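Local coordinates for protein transcriptional regulator, PadR family (Enterococcus faecalis, PDB 3HHH) that probably regulates transcription as a PadR-family repressor or activator, binding DNA through winged helix-turn-helix domains in a dimer, at residues N59-A64 / T81-A86; G16-I21 / K34-Q39. All blocks are in the same frame, centred on the assembly; numbering follows the deposited sequence.

How the contacts relate
Following the chain from the N terminus, contact 2 closes first: it joins helix 13-24 to helix 29-37 across the short connection between them. The chain then runs through helix 46-58 into contact 1, where the start of strand 62-69 meets the first turn of helix 82-106, and the loop closed between them is the two-stranded antiparallel hairpin. The two closures follow one another in series, neither nested nor crossed, with centres about 17 Å apart. They nevertheless meet through L19 of helix 13-24, whose CD2 lies 4.0 Å from V62 CG1. Helix 13-24 thus links the helical core of contact 2 to the base of the hairpin in contact 1.

Contact 1. Residues N59-A64 / T81-A86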
ATOM      1  N   ASN B  59     -14.791 -14.308   1.143  1.00 30.33           N
ATOM      2  CA  ASN B  59     -15.614 -13.267   1.764  1.00 30.49           C
ATOM      3  C   ASN B  59     -16.839 -12.867   0.927  1.00 30.60           C
ATOM      4  O   ASN B  59     -17.581 -11.953   1.298  1.00 30.41           O
ATOM      5  CB  ASN B  59     -14.755 -12.035   2.058  1.00 30.56           C
ATOM      6  CG  ASN B  59     -13.640 -12.323   3.048  1.00 30.64           C
ATOM      7  OD1 ASN B  59     -13.768 -12.042   4.243  1.00 30.62           O
ATOM      8  ND2 ASN B  59     -12.543 -12.896   2.561  1.00 30.54           N
ATOM      9  N   GLN B  60     -17.034 -13.550  -0.202  1.00 30.84           N
ATOM     10  CA  GLN B  60     -18.207 -13.378  -1.073  1.00 31.02           C
ATOM     11  C   GLN B  60     -18.327 -11.981  -1.698  1.00 31.15           C
ATOM     12  O   GLN B  60     -19.428 -11.517  -2.003  1.00 30.97           O
ATOM     13  CB  GLN B  60     -19.492 -13.784  -0.333  1.00 31.05           C
ATOM     14  CG  GLN B  60     -19.548 -15.277  -0.006  1.00 31.12           C
ATOM     15  CD  GLN B  60     -20.549 -15.618   1.083  1.00 31.09           C
ATOM     16  OE1 GLN B  60     -20.544 -15.023   2.162  1.00 31.02           O
ATOM     17  NE2 GLN B  60     -21.403 -16.595   0.812  1.00 31.00           N
ATOM     18  N   TRP B  61     -17.186 -11.324  -1.900  1.00 31.42           N
ATOM     19  CA  TRP B  61     -17.142 -10.057  -2.628  1.00 31.64           C
ATOM     20  C   TRP B  61     -17.139 -10.318  -4.136  1.00 31.69           C
ATOM     21  O   TRP B  61     -17.577  -9.476  -4.918  1.00 31.68           O
ATOM     22  CB  TRP B  61     -15.921  -9.235  -2.213  1.00 31.75           C
ATOM     23  CG  TRP B  61     -15.971  -8.811  -0.778  1.00 32.17           C
ATOM     24  CD1 TRP B  61     -17.024  -8.225  -0.137  1.00 32.51           C
ATOM     25  CD2 TRP B  61     -14.926  -8.933   0.196  1.00 32.61           C
ATOM     26  NE1 TRP B  61     -16.702  -7.978   1.175  1.00 32.62           N
ATOM     27  CE2 TRP B  61     -15.420  -8.402   1.407  1.00 32.70           C
ATOM     28  CE3 TRP B  61     -13.622  -9.440   0.163  1.00 32.92           C
ATOM     29  CZ2 TRP B  61     -14.655  -8.365   2.577  1.00 32.83           C
ATOM     30  CZ3 TRP B  61     -12.861  -9.404   1.328  1.00 32.87           C
ATOM     31  CH2 TRP B  61     -13.383  -8.872   2.518  1.00 32.88           C
ATOM     32  N   VAL B  62     -16.644 -11.491  -4.532  1.00 31.78           N
ATOM     33  CA  VAL B  62     -16.755 -11.965  -5.910  1.00 31.83           C
ATOM     34  C   VAL B  62     -17.421 -13.342  -5.940  1.00 31.89           C
ATOM     35  O   VAL B  62     -17.288 -14.119  -4.995  1.00 32.05           O
ATOM     36  CB  VAL B  62     -15.369 -12.061  -6.596  1.00 31.89           C
ATOM     37  CG1 VAL B  62     -14.687 -10.693  -6.622  1.00 31.99           C
ATOM     38  CG2 VAL B  62     -14.482 -13.096  -5.901  1.00 31.75           C
ATOM     39  N   ILE B  63     -18.159 -13.622  -7.012  1.00 31.87           N
ATOM     40  CA  ILE B  63     -18.647 -14.969  -7.295  1.00 31.83           C
ATOM     41  C   ILE B  63     -17.738 -15.587  -8.348  1.00 31.80           C
ATOM     42  O   ILE B  63     -17.296 -14.899  -9.268  1.00 31.81           O
ATOM     43  CB  ILE B  63     -20.090 -14.976  -7.847  1.00 31.90           C
ATOM     44  CG1 ILE B  63     -21.046 -14.268  -6.885  1.00 31.92           C
ATOM     45  CG2 ILE B  63     -20.560 -16.413  -8.088  1.00 31.72           C
ATOM     46  CD1 ILE B  63     -22.478 -14.191  -7.388  1.00 31.49           C
ATOM     47  N   ALA B  64     -17.470 -16.885  -8.208  1.00 31.77           N
ATOM     48  CA  ALA B  64     -16.637 -17.629  -9.151  1.00 31.70           C
ATOM     49  C   ALA B  64     -17.450 -18.734  -9.821  1.00 31.68           C
ATOM     50  O   ALA B  64     -18.286 -19.382  -9.186  1.00 31.73           O
ATOM     51  CB  ALA B  64     -15.438 -18.224  -8.435  1.00 31.71           C
ATOM     52  N   THR B  81     -19.934  -9.161  -6.603  1.00 28.62           N
ATOM     53  CA  THR B  81     -21.225  -9.173  -5.931  1.00 28.48           C
ATOM     54  C   THR B  81     -21.598  -7.724  -5.620  1.00 28.38           C
ATOM     55  O   THR B  81     -20.825  -6.806  -5.894  1.00 28.42           O
ATOM     56  CB  THR B  81     -21.159  -9.976  -4.621  1.00 28.52           C
ATOM     57  OG1 THR B  81     -20.161  -9.408  -3.759  1.00 28.76           O
ATOM     58  CG2 THR B  81     -20.806 -11.424  -4.900  1.00 27.96           C
ATOM     59  N   SER B  82     -22.780  -7.517  -5.049  1.00 28.22           N
ATOM     60  CA  SER B  82     -23.180  -6.186  -4.600  1.00 28.07           C
ATOM     61  C   SER B  82     -22.285  -5.709  -3.454  1.00 28.06           C
ATOM     62  O   SER B  82     -21.907  -4.536  -3.399  1.00 28.03           O
ATOM     63  CB  SER B  82     -24.647  -6.183  -4.167  1.00 27.94           C
ATOM     64  OG  SER B  82     -25.496  -6.395  -5.280  1.00 28.03           O
ATOM     65  N   SER B  83     -21.956  -6.626  -2.545  1.00 28.00           N
ATOM     66  CA  SER B  83     -21.057  -6.333  -1.435  1.00 27.95           C
ATOM     67  C   SER B  83     -19.657  -6.022  -1.952  1.00 28.10           C
ATOM     68  O   SER B  83     -18.971  -5.155  -1.413  1.00 28.25           O
ATOM     69  CB  SER B  83     -21.002  -7.514  -0.462  1.00 27.92           C
ATOM     70  OG  SER B  83     -20.426  -8.658  -1.073  1.00 27.81           O
ATOM     71  N   GLY B  84     -19.237  -6.735  -2.995  1.00 28.15           N
ATOM     72  CA  GLY B  84     -17.955  -6.482  -3.634  1.00 28.16           C
ATOM     73  C   GLY B  84     -17.883  -5.086  -4.210  1.00 28.29           C
ATOM     74  O   GLY B  84     -16.953  -4.337  -3.914  1.00 28.53           O
ATOM     75  N   GLU B  85     -18.870  -4.734  -5.033  1.00 28.33           N
ATOM     76  CA  GLU B  85     -18.974  -3.388  -5.599  1.00 28.30           C
ATOM     77  C   GLU B  85     -18.838  -2.353  -4.475  1.00 28.06           C
ATOM     78  O   GLU B  85     -18.090  -1.381  -4.600  1.00 28.13           O
ATOM     79  CB  GLU B  85     -20.308  -3.210  -6.341  1.00 28.43           C
ATOM     80  CG  GLU B  85     -20.499  -4.112  -7.589  1.00 29.41           C
ATOM     81  CD  GLU B  85     -19.928  -3.533  -8.896  1.00 30.95           C
ATOM     82  OE1 GLU B  85     -19.447  -2.376  -8.909  1.00 31.83           O
ATOM     83  OE2 GLU B  85     -19.967  -4.247  -9.927  1.00 31.47           O
ATOM     84  N   ALA B  86     -19.544  -2.592  -3.369  1.00 27.77           N
ATOM     85  CA  ALA B  86     -19.467  -1.744  -2.176  1.00 27.61           C
ATOM     86  C   ALA B  86     -18.039  -1.631  -1.631  1.00 27.57           C
ATOM     87  O   ALA B  86     -17.588  -0.534  -1.288  1.00 27.68           O
ATOM     88  CB  ALA B  86     -20.401  -2.275  -1.090  1.00 27.35           C
TER
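A single backbone hydrogen bond joins W61 and T81. T81 N donates to W61 O at 2.9 Å and almost straight (170°), although it approaches from above the carbonyl plane. The same oxygen receives a CA-H...O contact from G84, with G84 CA at 3.3 Å from W61 O; lacking a side chain, G84 brings its helix turn right up against the W61 backbone.

Side-chain polarity is organised around T81 as N-cap of helix 82-106. Its OG1 accepts from G84 N at 2.9 Å and from the hydroxyl of S83, whose OG stands 2.8 Å from T81 OG1. Chi1 of 58° places OG1 between the T81 backbone N and carbonyl carbon, facing the first helical turn. On the other segment, Q60, just past the end of helix 46-58, has positive phi and completes a Schellman motif. Contact 1 gathers both ends of the wing of a winged-helix domain: one strand leaves helix 46-58 here, and the returning strand runs into the long helix.

The apolar pair across the contact is I63 and T81, with I63 CG1 3.5 Å from T81 CG2 and the two side chains passing at a slant. V62 has its CB directed away from helix 82-106 and packs on L19 and I22 of helix 13-24.

The W61 indole makes a van der Waals contact of its edge with the S83 hydroxyl, CD1 lying 3.6 Å from S83 OG, while N59 CB sits over one of its faces.

Contact 2. Residues G16-I21 / K34-Q39; sequences GLVLAI and KILNDQ
I21 and L36 form the centre of an apolar junction between the first two helices of the winged helix-turn-helix domain, 13-24 and 29-37. In this fold these helices pack together with helix 46-58, which by analogy with relatives would be the DNA-recognition helix. No hydrogen bond crosses between the segments.

The packing is aliphatic throughout. From helix 13-24, I21 reaches over with its extended CG1 branch, chi2 163°, and sets CD1 against the branch point of L36, with I21 CD1 3.5 Å from L36 CG. That methyl also lies near L36 CD2 and CD1, so it is seated against the fork of the leucine. I21 and I35 lie alongside and run in opposite directions: I21 CG2 meets I35 CD1 at 3.8 Å, while I35 CG2 turns back toward I21 CD1 and CG1. L36 starts out along the side of its helix, and its outer carbons then bend in to the other helix, where the two methyls part. CD2 approaches L17, 4.1 Å from L17 CD1, whereas CD1 faces V18, 4.4 Å from V18 CG2.

Further layers cover this core. F41 touches both L17 and L36, V18 continues onto I52, L53 and L56 of helix 46-58, and V102 and M105 of the second subunit pack on L17 and I21 respectively, placing the junction beside the dimer interface.

Ionic bonding stays within segment 34-39, one turn apart on the outer side: K34 NZ bridges to D38 OD2 at 3.0 Å, on the oxygen's syn lone pair.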
ATOM      1  N   GLY B  16      -7.646  -4.115  -4.072  1.00 16.18           N
ATOM      2  CA  GLY B  16      -8.490  -3.073  -4.644  1.00 15.97           C
ATOM      3  C   GLY B  16      -8.454  -3.047  -6.157  1.00 15.78           C
ATOM      4  O   GLY B  16      -9.488  -2.906  -6.801  1.00 15.85           O
ATOM      5  N   LEU B  17      -7.258  -3.177  -6.721  1.00 15.64           N
ATOM      6  CA  LEU B  17      -7.089  -3.192  -8.172  1.00 15.65           C
ATOM      7  C   LEU B  17      -7.698  -4.443  -8.798  1.00 15.70           C
ATOM      8  O   LEU B  17      -8.234  -4.390  -9.901  1.00 15.79           O
ATOM      9  CB  LEU B  17      -5.603  -3.115  -8.537  1.00 15.67           C
ATOM     10  CG  LEU B  17      -4.852  -1.844  -8.143  1.00 15.45           C
ATOM     11  CD1 LEU B  17      -3.411  -1.939  -8.623  1.00 14.88           C
ATOM     12  CD2 LEU B  17      -5.538  -0.595  -8.709  1.00 15.16           C
ATOM     13  N   VAL B  18      -7.602  -5.568  -8.097  1.00 15.84           N
ATOM     14  CA  VAL B  18      -8.204  -6.813  -8.565  1.00 15.79           C
ATOM     15  C   VAL B  18      -9.720  -6.654  -8.630  1.00 15.95           C
ATOM     16  O   VAL B  18     -10.334  -6.975  -9.644  1.00 16.08           O
ATOM     17  CB  VAL B  18      -7.806  -8.017  -7.674  1.00 15.73           C
ATOM     18  CG1 VAL B  18      -8.722  -9.206  -7.917  1.00 15.31           C
ATOM     19  CG2 VAL B  18      -6.352  -8.398  -7.930  1.00 15.26           C
ATOM     20  N   LEU B  19     -10.321  -6.140  -7.561  1.00 16.12           N
ATOM     21  CA  LEU B  19     -11.755  -5.865  -7.574  1.00 16.38           C
ATOM     22  C   LEU B  19     -12.099  -4.971  -8.767  1.00 16.83           C
ATOM     23  O   LEU B  19     -13.046  -5.251  -9.509  1.00 16.97           O
ATOM     24  CB  LEU B  19     -12.209  -5.205  -6.266  1.00 16.21           C
ATOM     25  CG  LEU B  19     -12.210  -6.059  -4.993  1.00 15.79           C
ATOM     26  CD1 LEU B  19     -12.795  -5.258  -3.833  1.00 15.45           C
ATOM     27  CD2 LEU B  19     -12.982  -7.352  -5.183  1.00 14.80           C
ATOM     28  N   ALA B  20     -11.302  -3.917  -8.954  1.00 17.13           N
ATOM     29  CA  ALA B  20     -11.477  -2.970 -10.056  1.00 17.32           C
ATOM     30  C   ALA B  20     -11.526  -3.664 -11.411  1.00 17.68           C
ATOM     31  O   ALA B  20     -12.440  -3.418 -12.204  1.00 17.70           O
ATOM     32  CB  ALA B  20     -10.359  -1.938 -10.042  1.00 17.22           C
ATOM     33  N   ILE B  21     -10.545  -4.528 -11.668  1.00 18.04           N
ATOM     34  CA  ILE B  21     -10.465  -5.253 -12.940  1.00 18.42           C
ATOM     35  C   ILE B  21     -11.693  -6.141 -13.165  1.00 18.93           C
ATOM     36  O   ILE B  21     -12.261  -6.151 -14.257  1.00 18.93           O
ATOM     37  CB  ILE B  21      -9.186  -6.108 -13.029  1.00 18.36           C
ATOM     38  CG1 ILE B  21      -7.951  -5.211 -13.131  1.00 18.24           C
ATOM     39  CG2 ILE B  21      -9.236  -7.030 -14.238  1.00 18.21           C
ATOM     40  CD1 ILE B  21      -6.650  -5.929 -12.823  1.00 17.51           C
ATOM     41  N   LYS B  34      -2.492 -10.421 -16.473  1.00 24.69           N
ATOM     42  CA  LYS B  34      -1.969  -9.844 -17.713  1.00 24.65           C
ATOM     43  C   LYS B  34      -2.294  -8.349 -17.828  1.00 24.61           C
ATOM     44  O   LYS B  34      -1.464  -7.562 -18.292  1.00 24.38           O
ATOM     45  CB  LYS B  34      -2.524 -10.596 -18.931  1.00 24.67           C
ATOM     46  CG  LYS B  34      -1.686 -10.429 -20.194  1.00 24.87           C
ATOM     47  CD  LYS B  34      -2.540 -10.429 -21.453  1.00 24.79           C
ATOM     48  CE  LYS B  34      -1.687 -10.255 -22.699  1.00 24.95           C
ATOM     49  NZ  LYS B  34      -0.901  -8.988 -22.685  1.00 25.23           N
ATOM     50  N   ILE B  35      -3.504  -7.971 -17.413  1.00 24.63           N
ATOM     51  CA  ILE B  35      -3.916  -6.566 -17.363  1.00 24.61           C
ATOM     52  C   ILE B  35      -3.066  -5.780 -16.366  1.00 24.82           C
ATOM     53  O   ILE B  35      -2.566  -4.705 -16.691  1.00 24.83           O
ATOM     54  CB  ILE B  35      -5.402  -6.420 -16.973  1.00 24.55           C
ATOM     55  CG1 ILE B  35      -6.300  -6.881 -18.123  1.00 24.26           C
ATOM     56  CG2 ILE B  35      -5.727  -4.974 -16.610  1.00 24.54           C
ATOM     57  CD1 ILE B  35      -7.765  -6.961 -17.761  1.00 23.71           C
ATOM     58  N   LEU B  36      -2.912  -6.319 -15.157  1.00 24.99           N
ATOM     59  CA  LEU B  36      -2.043  -5.708 -14.145  1.00 25.17           C
ATOM     60  C   LEU B  36      -0.620  -5.530 -14.674  1.00 25.54           C
ATOM     61  O   LEU B  36      -0.021  -4.462 -14.517  1.00 25.55           O
ATOM     62  CB  LEU B  36      -2.021  -6.547 -12.864  1.00 25.06           C
ATOM     63  CG  LEU B  36      -3.255  -6.418 -11.967  1.00 24.86           C
ATOM     64  CD1 LEU B  36      -3.412  -7.627 -11.054  1.00 23.95           C
ATOM     65  CD2 LEU B  36      -3.192  -5.129 -11.151  1.00 24.46           C
ATOM     66  N   ASN B  37      -0.091  -6.576 -15.308  1.00 25.88           N
ATOM     67  CA  ASN B  37       1.254  -6.535 -15.887  1.00 26.22           C
ATOM     68  C   ASN B  37       1.416  -5.414 -16.912  1.00 26.54           C
ATOM     69  O   ASN B  37       2.455  -4.755 -16.946  1.00 26.62           O
ATOM     70  CB  ASN B  37       1.613  -7.878 -16.544  1.00 26.19           C
ATOM     71  CG  ASN B  37       1.775  -9.004 -15.536  1.00 26.16           C
ATOM     72  OD1 ASN B  37       1.773  -8.780 -14.325  1.00 26.55           O
ATOM     73  ND2 ASN B  37       1.907 -10.225 -16.035  1.00 26.02           N
ATOM     74  N   ASP B  38       0.384  -5.195 -17.729  1.00 26.84           N
ATOM     75  CA  ASP B  38       0.433  -4.192 -18.802  1.00 27.11           C
ATOM     76  C   ASP B  38       0.203  -2.752 -18.329  1.00 27.29           C
ATOM     77  O   ASP B  38       0.256  -1.833 -19.145  1.00 27.48           O
ATOM     78  CB  ASP B  38      -0.609  -4.514 -19.890  1.00 27.17           C
ATOM     79  CG  ASP B  38      -0.342  -5.837 -20.604  1.00 27.52           C
ATOM     80  OD1 ASP B  38       0.816  -6.306 -20.619  1.00 28.00           O
ATOM     81  OD2 ASP B  38      -1.306  -6.409 -21.161  1.00 27.76           O
ATOM     82  N   GLN B  39      -0.052  -2.549 -17.035  1.00 27.50           N
ATOM     83  CA  GLN B  39      -0.489  -1.235 -16.524  1.00 27.63           C
ATOM     84  C   GLN B  39       0.468  -0.282 -15.754  1.00 27.64           C
ATOM     85  O   GLN B  39       0.055   0.841 -15.479  1.00 27.63           O
ATOM     86  CB  GLN B  39      -1.769  -1.425 -15.694  1.00 27.76           C
ATOM     87  CG  GLN B  39      -3.005  -1.673 -16.536  1.00 28.02           C
ATOM     88  CD  GLN B  39      -3.344  -0.500 -17.423  1.00 28.30           C
ATOM     89  OE1 GLN B  39      -3.466   0.632 -16.955  1.00 28.70           O
ATOM     90  NE2 GLN B  39      -3.495  -0.762 -18.717  1.00 28.60           N
TER